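DUF6844 domain-containing protein (Francisella tularensis subsp. tularensis, PDB 4QVR) is of unknown function, but carries a predicted signal sequence that suggests export from the cytoplasm. Local coordinates at residues A71-A76 and L252-F257; D100-Y105 and V118-G123; E143-K148 and I267-I272. All blocks are in the same frame, centred on the assembly; numbering follows the deposited sequence. Where two conformers were deposited one is given.

Contact 1. Residues A71-A76 and L252-F257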
# COMPACT_ATOMS: atom_id res chain seq x y z
N ALA A 71 19.24 5.07 5.15
CA ALA A 71 19.04 5.27 6.59
C ALA A 71 17.58 5.62 6.89
O ALA A 71 17.13 5.43 8.01
CB ALA A 71 19.96 6.36 7.11
N ASN A 72 16.87 6.17 5.90
CA ASN A 72 15.45 6.51 6.09
C ASN A 72 14.61 5.24 6.08
O ASN A 72 13.82 5.01 7.00
CB ASN A 72 14.94 7.43 4.97
CG ASN A 72 15.70 8.74 4.89
OD1 ASN A 72 15.90 9.29 3.80
ND2 ASN A 72 16.14 9.24 6.04
N LEU A 73 14.79 4.43 5.04
CA LEU A 73 14.04 3.18 4.93
C LEU A 73 14.46 2.18 6.00
O LEU A 73 13.60 1.51 6.57
CB LEU A 73 14.12 2.60 3.51
CG LEU A 73 13.58 3.54 2.43
CD1 LEU A 73 13.56 2.87 1.08
CD2 LEU A 73 12.18 4.03 2.78
N ASN A 74 15.76 2.07 6.29
CA ASN A 74 16.21 1.13 7.34
C ASN A 74 15.79 1.58 8.74
O ASN A 74 15.38 0.76 9.57
CB ASN A 74 17.72 0.85 7.28
CG ASN A 74 18.12 -0.15 6.19
OD1 ASN A 74 17.29 -0.58 5.37
ND2 ASN A 74 19.38 -0.55 6.19
N ASN A 75 15.87 2.87 9.02
CA ASN A 75 15.46 3.35 10.35
C ASN A 75 13.96 3.20 10.59
O ASN A 75 13.53 2.99 11.73
CB ASN A 75 15.90 4.79 10.61
CG ASN A 75 17.42 4.92 10.71
OD1 ASN A 75 18.14 3.92 10.78
ND2 ASN A 75 17.91 6.16 10.72
N ALA A 76 13.17 3.32 9.52
CA ALA A 76 11.72 3.18 9.60
C ALA A 76 11.38 1.73 10.00
O ALA A 76 10.51 1.49 10.84
CB ALA A 76 11.07 3.56 8.28
N LEU A 252 5.61 3.52 -1.65
CA LEU A 252 5.99 2.51 -0.68
C LEU A 252 5.50 2.81 0.75
O LEU A 252 5.56 3.96 1.17
CB LEU A 252 7.50 2.52 -0.67
CG LEU A 252 8.32 1.42 -0.06
CD1 LEU A 252 8.23 0.20 -0.96
CD2 LEU A 252 9.75 1.90 0.05
N PRO A 253 5.01 1.78 1.48
CA PRO A 253 4.62 2.07 2.87
C PRO A 253 5.87 2.22 3.70
O PRO A 253 6.86 1.51 3.44
CB PRO A 253 3.87 0.81 3.34
CG PRO A 253 3.85 -0.13 2.19
CD PRO A 253 4.43 0.54 0.97
N ILE A 254 5.87 3.10 4.68
CA ILE A 254 7.05 3.22 5.52
C ILE A 254 6.78 3.04 6.99
O ILE A 254 7.70 2.73 7.73
CB ILE A 254 7.86 4.50 5.25
CG1 ILE A 254 7.01 5.74 5.45
CG2 ILE A 254 8.44 4.45 3.84
CD1 ILE A 254 7.84 6.99 5.35
N LYS A 255 5.52 3.18 7.39
CA LYS A 255 5.12 3.02 8.75
C LYS A 255 3.63 2.72 8.81
O LYS A 255 2.83 3.30 8.07
CB LYS A 255 5.36 4.35 9.47
CG LYS A 255 5.11 4.33 10.98
CD LYS A 255 6.23 3.57 11.68
CE LYS A 255 5.86 3.26 13.11
NZ LYS A 255 6.87 2.37 13.72
N THR A 256 3.24 1.78 9.67
CA THR A 256 1.83 1.47 9.89
C THR A 256 1.58 1.58 11.36
O THR A 256 2.52 1.48 12.14
CB THR A 256 1.45 0.08 9.43
OG1 THR A 256 2.40 -0.87 9.93
CG2 THR A 256 1.45 0.01 7.92
N PHE A 257 0.31 1.78 11.73
CA PHE A 257 -0.14 1.92 13.11
C PHE A 257 -1.48 1.21 13.30
O PHE A 257 -2.30 1.19 12.38
CB PHE A 257 -0.41 3.39 13.46
CG PHE A 257 0.80 4.27 13.37
CD1 PHE A 257 1.64 4.43 14.46
CD2 PHE A 257 1.06 4.98 12.21
CE1 PHE A 257 2.75 5.25 14.38
CE2 PHE A 257 2.16 5.80 12.13
CZ PHE A 257 3.01 5.93 13.22
O HOH W 1 7.93 0.58 9.62
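Ala-76 and Leu-73 of helix 67-78 rest on Leu-252 and Ile-254 of strand 251-261. This is helix-on-sheet packing against an edge strand of a three-stranded antiparallel sheet. The segment axes come within 8.6 Å at an angle of 29°, so helix and strand run in roughly the same direction.

The apolar part is small and buried. Leu-73 divides its two methyls between two strand residues. CD1 of Leu-73 meets CD2 of Leu-252 tip to tip, at 4.1 Å. CD2 of Leu-73 lies 3.9 Å from CG2 of Ile-254, and these side chains cross at about a right angle. Ile-254 was modelled in two conformers, so this second touch is less certain. Leu-73 also packs on Tyr-115, Phe-322 and Ile-272, and Leu-252 on Ile-318 and Val-320. The two leucines thus sit where the helix, the sheet and strand 318-322 come together.

The backbone of the strand is irregular here. Ile-254 and Lys-255 both pair with Val-270 of strand 264-273, which makes a beta bulge. The psi of Ile-254 is -19°, far from an extended value. NZ of Lys-255 hydrogen-bonds to Thr-79 OG1, Asp-80 O and Ser-81 OG, just beyond the helix. A second tie thereby joins the strand to this part of the chain.

No direct hydrogen bond links the segments. A water lies within hydrogen-bonding distance of both carbonyl oxygens, 3.0 Å from Ala-76 O and 2.9 Å from Ile-254 O. More acceptors surround it than it has protons, so it may not donate to both at once. The same carbonyl oxygen of Ile-254 touches Ala-76 CB at 3.5 Å.

Contact 2. Residues D100-Y105 and V118-G123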
# COMPACT_ATOMS: atom_id res chain seq x y z
N ASP A 100 -3.76 11.75 14.18
CA ASP A 100 -2.82 12.46 15.04
C ASP A 100 -1.47 11.79 15.04
O ASP A 100 -0.45 12.44 14.80
CB ASP A 100 -3.31 12.60 16.47
CG ASP A 100 -4.47 13.57 16.60
OD1 ASP A 100 -4.71 14.39 15.68
OD2 ASP A 100 -5.15 13.52 17.66
N VAL A 101 -1.44 10.48 15.27
CA VAL A 101 -0.16 9.78 15.31
C VAL A 101 0.53 9.77 13.93
O VAL A 101 1.74 9.83 13.86
CB VAL A 101 -0.28 8.36 15.87
CG1 VAL A 101 -0.85 8.39 17.27
CG2 VAL A 101 -1.12 7.49 14.97
N MSE A 102 -0.23 9.71 12.85
CA MSE A 102 0.42 9.73 11.53
C MSE A 102 0.94 11.10 11.21
O MSE A 102 2.04 11.20 10.71
CB MSE A 102 -0.43 9.16 10.41
CG MSE A 102 -0.68 7.69 10.68
SE MSE A 102 -1.77 7.06 9.18
CE MSE A 102 -3.44 8.08 9.19
N GLU A 103 0.17 12.16 11.46
CA GLU A 103 0.64 13.55 11.21
C GLU A 103 1.93 13.84 12.01
O GLU A 103 2.87 14.40 11.49
CB GLU A 103 -0.41 14.58 11.65
CG GLU A 103 -1.74 14.58 10.91
CD GLU A 103 -1.71 15.20 9.52
OE1 GLU A 103 -0.63 15.19 8.88
OE2 GLU A 103 -2.79 15.67 9.07
N ASN A 104 1.95 13.48 13.28
CA ASN A 104 3.12 13.60 14.11
C ASN A 104 4.31 12.83 13.58
O ASN A 104 5.46 13.30 13.62
CB ASN A 104 2.80 13.13 15.50
CG ASN A 104 2.02 14.15 16.29
OD1 ASN A 104 1.97 15.34 15.92
ND2 ASN A 104 1.44 13.72 17.40
N TYR A 105 4.06 11.61 13.11
CA TYR A 105 5.15 10.82 12.55
C TYR A 105 5.73 11.50 11.29
O TYR A 105 6.94 11.57 11.08
CB TYR A 105 4.65 9.40 12.23
CG TYR A 105 5.72 8.50 11.70
CD1 TYR A 105 6.62 7.87 12.55
CD2 TYR A 105 5.85 8.28 10.32
CE1 TYR A 105 7.63 7.04 12.03
CE2 TYR A 105 6.85 7.48 9.81
CZ TYR A 105 7.74 6.87 10.66
OH TYR A 105 8.71 6.05 10.09
N VAL A 118 4.08 12.45 0.19
CA VAL A 118 3.84 11.73 1.43
C VAL A 118 2.35 11.71 1.62
O VAL A 118 1.69 12.74 1.54
CB VAL A 118 4.51 12.39 2.65
CG1 VAL A 118 4.28 11.56 3.92
CG2 VAL A 118 5.99 12.54 2.44
N GLY A 119 1.81 10.53 1.89
CA GLY A 119 0.40 10.37 2.08
C GLY A 119 0.08 9.49 3.27
O GLY A 119 0.92 8.77 3.80
N SER A 120 -1.14 9.59 3.72
CA SER A 120 -1.59 8.75 4.81
C SER A 120 -3.07 8.34 4.58
O SER A 120 -3.84 9.07 3.93
CB SER A 120 -1.37 9.45 6.14
OG SER A 120 -2.12 10.63 6.22
N ALA A 121 -3.44 7.15 5.06
CA ALA A 121 -4.81 6.63 4.93
C ALA A 121 -5.13 5.65 6.02
O ALA A 121 -4.27 5.04 6.62
CB ALA A 121 -5.05 5.97 3.58
N ILE A 122 -6.41 5.51 6.29
CA ILE A 122 -6.87 4.67 7.33
C ILE A 122 -7.87 3.70 6.76
O ILE A 122 -8.54 4.03 5.82
CB ILE A 122 -7.59 5.56 8.34
CG1 ILE A 122 -6.57 6.41 9.07
CG2 ILE A 122 -8.47 4.76 9.31
CD1 ILE A 122 -7.22 7.47 9.95
N GLY A 123 -7.93 2.51 7.35
CA GLY A 123 -8.92 1.52 7.00
C GLY A 123 -9.38 0.94 8.34
O GLY A 123 -8.61 0.99 9.32
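Met-102, a selenomethionine, reaches from helix 94-108 to Ser-120, Ala-121 and Ile-122 of strand 117-126. The contact is van der Waals packing around its last two atoms. CE lies 3.5 Å from CG1 of Ile-122 and 3.9 Å from its CD1. SE rests 3.9 Å from CB of Ser-120. SE is also 4.1 Å from Ala-121 O, a loose touch on the strand backbone.

The torsions explain this reach. CG of Met-102 is anti to the carbonyl carbon and the next bond is extended. The side chain then bends at chi3, -61°, which brings the methyl round to Ile-122. Ser-120 points its CB at the helix. Ala-121 points away, as expected for the next residue of an extended strand.

Further out, Phe-257 packs on Met-102 and on Val-101, while Leu-98, Glu-95 and Asn-99 of the same helix touch Ile-122. The segments run nearly antiparallel, at 164°. Strand 117-126 is an outer strand of the sheet and pairs with strand 264-273. Helix 94-108 covers one face, and Ala-121 meets Lys-148 and Ala-149 of helix 134-159 on the other. This is helix-on-sheet packing, with the sheet layered between the two helices.

Contact 3. Residues E143-K148 and I267-I272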
# COMPACT_ATOMS: atom_id res chain seq x y z
N GLU A 143 -5.40 -3.64 4.36
CA GLU A 143 -5.61 -3.70 2.90
C GLU A 143 -6.44 -2.53 2.38
O GLU A 143 -6.14 -1.95 1.32
CB GLU A 143 -6.25 -5.04 2.50
CG GLU A 143 -5.26 -6.22 2.62
CD GLU A 143 -5.91 -7.62 2.66
OE1 GLU A 143 -7.12 -7.77 2.33
OE2 GLU A 143 -5.19 -8.58 3.03
N LYS A 144 -7.45 -2.15 3.12
CA LYS A 144 -8.27 -1.00 2.73
C LYS A 144 -7.51 0.31 2.85
O LYS A 144 -7.65 1.18 2.03
CB LYS A 144 -9.51 -0.89 3.62
CG LYS A 144 -10.59 -1.96 3.39
CD LYS A 144 -11.51 -1.83 4.59
CE LYS A 144 -12.83 -2.52 4.49
NZ LYS A 144 -13.56 -2.11 5.72
N ALA A 145 -6.75 0.46 3.92
CA ALA A 145 -5.92 1.63 4.10
C ALA A 145 -4.92 1.74 2.93
O ALA A 145 -4.76 2.80 2.29
CB ALA A 145 -5.15 1.51 5.40
N LEU A 146 -4.21 0.66 2.66
CA LEU A 146 -3.20 0.70 1.55
C LEU A 146 -3.81 1.11 0.23
O LEU A 146 -3.29 1.97 -0.47
CB LEU A 146 -2.58 -0.65 1.35
CG LEU A 146 -1.53 -0.77 0.24
CD1 LEU A 146 -0.34 0.13 0.51
CD2 LEU A 146 -1.10 -2.23 0.13
N ILE A 147 -4.92 0.47 -0.12
CA ILE A 147 -5.59 0.74 -1.39
C ILE A 147 -6.10 2.17 -1.45
O ILE A 147 -6.10 2.80 -2.51
CB ILE A 147 -6.76 -0.26 -1.63
CG1 ILE A 147 -6.20 -1.58 -2.16
CG2 ILE A 147 -7.74 0.29 -2.65
CD1 ILE A 147 -7.25 -2.67 -2.34
N LYS A 148 -6.53 2.67 -0.31
CA LYS A 148 -7.00 4.05 -0.23
C LYS A 148 -5.83 5.01 -0.43
O LYS A 148 -5.93 5.99 -1.15
CB LYS A 148 -7.66 4.26 1.11
CG LYS A 148 -8.38 5.58 1.29
CD LYS A 148 -9.18 5.47 2.57
CE LYS A 148 -10.12 6.63 2.76
NZ LYS A 148 -9.38 7.91 2.85
N ILE A 267 -6.43 0.60 11.08
CA ILE A 267 -5.02 0.66 10.69
C ILE A 267 -4.74 1.96 9.92
O ILE A 267 -5.51 2.34 9.05
CB ILE A 267 -4.67 -0.50 9.71
CG1 ILE A 267 -4.76 -1.89 10.35
CG2 ILE A 267 -3.29 -0.34 9.13
CD1 ILE A 267 -3.66 -2.23 11.31
N GLY A 268 -3.60 2.60 10.20
CA GLY A 268 -3.18 3.76 9.45
C GLY A 268 -1.88 3.41 8.75
O GLY A 268 -1.08 2.63 9.25
N VAL A 269 -1.69 3.92 7.55
CA VAL A 269 -0.47 3.63 6.81
C VAL A 269 0.01 4.96 6.26
O VAL A 269 -0.79 5.80 5.85
CB VAL A 269 -0.68 2.59 5.70
CG1 VAL A 269 -1.73 3.06 4.72
CG2 VAL A 269 0.64 2.28 4.96
N VAL A 270 1.31 5.19 6.40
CA VAL A 270 1.97 6.36 5.87
C VAL A 270 2.77 5.82 4.70
O VAL A 270 3.52 4.86 4.86
CB VAL A 270 2.94 6.97 6.91
CG1 VAL A 270 3.80 8.08 6.29
CG2 VAL A 270 2.18 7.55 8.08
N VAL A 271 2.58 6.41 3.52
CA VAL A 271 3.32 6.02 2.31
C VAL A 271 4.16 7.21 1.77
O VAL A 271 3.86 8.38 2.03
CB VAL A 271 2.40 5.50 1.18
CG1 VAL A 271 1.64 4.22 1.59
CG2 VAL A 271 1.42 6.57 0.68
N ILE A 272 5.25 6.88 1.05
CA ILE A 272 6.09 7.87 0.41
C ILE A 272 6.27 7.43 -1.03
O ILE A 272 6.18 6.25 -1.31
CB ILE A 272 7.49 7.95 1.02
CG1 ILE A 272 8.22 6.63 0.75
CG2 ILE A 272 7.41 8.33 2.47
CD1 ILE A 272 9.60 6.53 1.29
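The axes of segments 143-148 and 267-272 approach to 7.7 Å and their directions differ by 34°. The backbones are nearest at Ala-145 and Gly-268, whose CA atoms are 6.4 Å apart. A small helix residue allows this close approach. CB of Ala-145 points at the strand and sits 3.8 Å from the carbonyl oxygen of Ile-267. No hydrogen bond crosses the contact.

CB of Ala-145 also meets CG1 of Val-269, again at 3.8 Å. Chi1 of Val-269 is 59°, which sets CG1 between the backbone N and the carbonyl carbon. There it faces the helix backbone and lies 3.9 Å from C of Ala-145 and 4.0 Å from N of Leu-146.

The strand is the central one of the three-stranded antiparallel sheet, and helix 134-159 covers one face of it close to the centre of the chain. Val-269 pairs through its backbone with Ala-121 on one side. Its side chain touches Thr-256 of the strand on the other. CB of Ile-267 points at segment 143-148, but the side chain then leads away, to Ala-141 and Phe-142 earlier in the helix and to Tyr-316. Further along, Val-271 touches Ala-149 of the same helix and Leu-251.

From the N terminus, helix 67-78 comes first and helix 94-108 next. The chain then turns back into strand 117-126, and contact 2 closes a short loop. Helix 134-159 follows and opens contact 3. Strand 251-261 returns to helix 67-78 and closes contact 1, with contact 2 nested inside that loop. Strand 264-273 closes contact 3 afterwards, so contacts 1 and 3 cross, while contacts 2 and 3 are in series. All three reach one sheet, whose strands run 117-126, 264-273, 251-261 across it. Lys-255 and Phe-257 pack on Tyr-105 and Met-102, joining contacts 1 and 2. Backbone pairing to strand 264-273 joins both to contact 3.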